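Long-range contact in pyruvate kinase (Pyrobaculum aerophilum, PDB 3QTG), which catalyses the last step of glycolysis, transferring the phosphoryl group of phosphoenolpyruvate to ADP to give pyruvate and ATP: residues A[195-200]-A[221-226]. Numbering follows the deposited sequence.
Sequences DNIDYV and LGFQSQ
The hydroxyl of Ser225 bonds to the chain just ahead of strand 199-202: OG donates to the carbonyl O of Ile197 over a very short 2.5 Å. With OG anti to its own carbonyl carbon, the hydroxyl leaves beside the Ser225 backbone N and meets Ile197 O. The same Ile197 O accepts a second hydrogen bond, from a water at 3.1 Å, and this water in turn accepts from the backbone N of Gln224 at 2.7 Å. One carbonyl thus ties down two successive residues of the incoming loop, one directly and one through water.

From there the pairing becomes that of parallel strands, with Gln226 bridging to Tyr199. Gln226 N donates to Asp198 O at 3.0 Å, tilted 29° from the carbonyl plane, while Val200 N reaches Gln226 O almost head-on, the C=O...N angle being 174°. That carbonyl also receives the CA-H of Tyr199.

Tyr199 and Gln226 run side by side on one face of the sheet, ring and amide planes 81° apart. Gln226 CG makes an off-centre CH-pi contact, 4.3 Å from the ring centroid, and the Tyr199 hydroxyl continues to the carbonyl of Ser411. A leucine in place of Tyr199 would probably leave the Ser411 carbonyl without its hydroxyl partner and deprive the Gln226 methylenes of their aromatic neighbour. Further back, Ile197 CD1 meets the edge of the Phe223 ring at CE2, 3.8 Å away.

Asp198 turns the other way, its OD2 held by Arg65 and the backbone N of Val77. Strand 199-202 lies between 76-80 and 226-231 in the parallel TIM barrel, helix 208-220 making the beta-alpha-beta crossover to the latter, while helix 406-412 packs against Gln224 and Gln226.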
loop_
_atom_site.group_PDB
_atom_site.type_symbol
_atom_site.label_atom_id
_atom_site.label_comp_id
_atom_site.label_asym_id
_atom_site.label_seq_id
_atom_site.Cartn_x
_atom_site.Cartn_y
_atom_site.Cartn_z
ATOM N N ASP A 195 -31.166 -37.186 7.582
ATOM C CA ASP A 195 -31.561 -36.013 6.819
ATOM C C ASP A 195 -31.665 -34.759 7.716
ATOM O O ASP A 195 -31.698 -33.626 7.236
ATOM C CB ASP A 195 -32.837 -36.293 6.004
ATOM C CG ASP A 195 -32.542 -37.054 4.691
ATOM O OD1 ASP A 195 -31.370 -37.042 4.224
ATOM O OD2 ASP A 195 -33.472 -37.661 4.121
ATOM N N ASN A 196 -31.686 -34.991 9.024
ATOM C CA ASN A 196 -31.748 -33.924 10.003
ATOM C C ASN A 196 -30.394 -33.549 10.603
ATOM O O ASN A 196 -30.330 -32.751 11.531
ATOM C CB ASN A 196 -32.740 -34.293 11.102
ATOM C CG ASN A 196 -34.107 -33.721 10.851
ATOM O OD1 ASN A 196 -34.261 -32.510 10.696
ATOM N ND2 ASN A 196 -35.117 -34.588 10.811
ATOM N N ILE A 197 -29.321 -34.113 10.058
ATOM C CA ILE A 197 -27.975 -33.864 10.575
ATOM C C ILE A 197 -27.109 -33.041 9.596
ATOM O O ILE A 197 -26.815 -33.476 8.472
ATOM C CB ILE A 197 -27.256 -35.162 10.961
ATOM C CG1 ILE A 197 -28.073 -35.936 12.007
ATOM C CG2 ILE A 197 -25.886 -34.853 11.513
ATOM C CD1 ILE A 197 -27.456 -37.225 12.382
ATOM N N ASP A 198 -26.691 -31.869 10.057
ATOM C CA ASP A 198 -26.094 -30.861 9.190
ATOM C C ASP A 198 -24.567 -30.930 9.187
ATOM O O ASP A 198 -23.939 -30.674 8.169
ATOM C CB ASP A 198 -26.610 -29.476 9.604
ATOM C CG ASP A 198 -28.162 -29.426 9.669
ATOM O OD1 ASP A 198 -28.816 -29.780 8.654
ATOM O OD2 ASP A 198 -28.723 -29.042 10.726
ATOM N N TYR A 199 -23.980 -31.306 10.315
ATOM C CA TYR A 199 -22.524 -31.405 10.445
ATOM C C TYR A 199 -22.157 -32.642 11.225
ATOM O O TYR A 199 -22.829 -32.987 12.192
ATOM C CB TYR A 199 -21.970 -30.196 11.205
ATOM C CG TYR A 199 -22.034 -28.893 10.441
ATOM C CD1 TYR A 199 -20.906 -28.401 9.770
ATOM C CD2 TYR A 199 -23.219 -28.146 10.389
ATOM C CE1 TYR A 199 -20.966 -27.200 9.064
ATOM C CE2 TYR A 199 -23.285 -26.961 9.691
ATOM C CZ TYR A 199 -22.157 -26.494 9.028
ATOM O OH TYR A 199 -22.218 -25.303 8.348
ATOM N N VAL A 200 -21.077 -33.288 10.802
ATOM C CA VAL A 200 -20.478 -34.410 11.515
ATOM C C VAL A 200 -19.061 -34.002 11.887
ATOM O O VAL A 200 -18.246 -33.710 11.009
ATOM C CB VAL A 200 -20.404 -35.685 10.615
ATOM C CG1 VAL A 200 -19.444 -36.733 11.193
ATOM C CG2 VAL A 200 -21.778 -36.267 10.395
ATOM N N LEU A 221 -23.716 -44.188 3.658
ATOM C CA LEU A 221 -24.845 -44.290 4.582
ATOM C C LEU A 221 -25.961 -43.302 4.274
ATOM O O LEU A 221 -26.959 -43.239 4.990
ATOM C CB LEU A 221 -24.362 -44.138 6.026
ATOM C CG LEU A 221 -23.558 -45.306 6.586
ATOM C CD1 LEU A 221 -22.917 -44.924 7.907
ATOM C CD2 LEU A 221 -24.439 -46.568 6.735
ATOM N N GLY A 222 -25.792 -42.548 3.192
ATOM C CA GLY A 222 -26.804 -41.594 2.728
ATOM C C GLY A 222 -26.840 -40.251 3.448
ATOM O O GLY A 222 -27.814 -39.516 3.327
ATOM N N PHE A 223 -25.798 -39.928 4.209
ATOM C CA PHE A 223 -25.710 -38.606 4.828
ATOM C C PHE A 223 -25.387 -37.549 3.786
ATOM O O PHE A 223 -24.642 -37.813 2.836
ATOM C CB PHE A 223 -24.638 -38.563 5.919
ATOM C CG PHE A 223 -25.060 -39.192 7.216
ATOM C CD1 PHE A 223 -25.097 -40.581 7.354
ATOM C CD2 PHE A 223 -25.414 -38.400 8.301
ATOM C CE1 PHE A 223 -25.475 -41.168 8.552
ATOM C CE2 PHE A 223 -25.796 -38.979 9.507
ATOM C CZ PHE A 223 -25.823 -40.375 9.629
ATOM N N GLN A 224 -25.941 -36.355 3.978
ATOM C CA GLN A 224 -25.536 -35.179 3.202
ATOM C C GLN A 224 -25.060 -34.093 4.163
ATOM O O GLN A 224 -25.644 -33.018 4.251
ATOM C CB GLN A 224 -26.687 -34.676 2.328
ATOM C CG GLN A 224 -27.143 -35.677 1.274
ATOM C CD GLN A 224 -28.521 -35.365 0.721
ATOM O OE1 GLN A 224 -29.297 -36.272 0.417
ATOM N NE2 GLN A 224 -28.837 -34.085 0.597
ATOM N N SER A 225 -23.998 -34.393 4.896
ATOM C CA SER A 225 -23.533 -33.521 5.961
ATOM C C SER A 225 -22.179 -32.895 5.647
ATOM O O SER A 225 -21.382 -33.472 4.901
ATOM C CB SER A 225 -23.481 -34.305 7.263
ATOM O OG SER A 225 -24.804 -34.648 7.664
ATOM N N GLN A 226 -21.934 -31.704 6.198
ATOM C CA GLN A 226 -20.615 -31.066 6.115
ATOM C C GLN A 226 -19.722 -31.784 7.107
ATOM O O GLN A 226 -20.184 -32.167 8.179
ATOM C CB GLN A 226 -20.710 -29.596 6.516
ATOM C CG GLN A 226 -21.578 -28.749 5.600
ATOM C CD GLN A 226 -20.923 -28.539 4.256
ATOM O OE1 GLN A 226 -21.406 -29.019 3.240
ATOM N NE2 GLN A 226 -19.808 -27.842 4.247
HETATM O O HOH W 1 -27.215 -35.549 6.184
#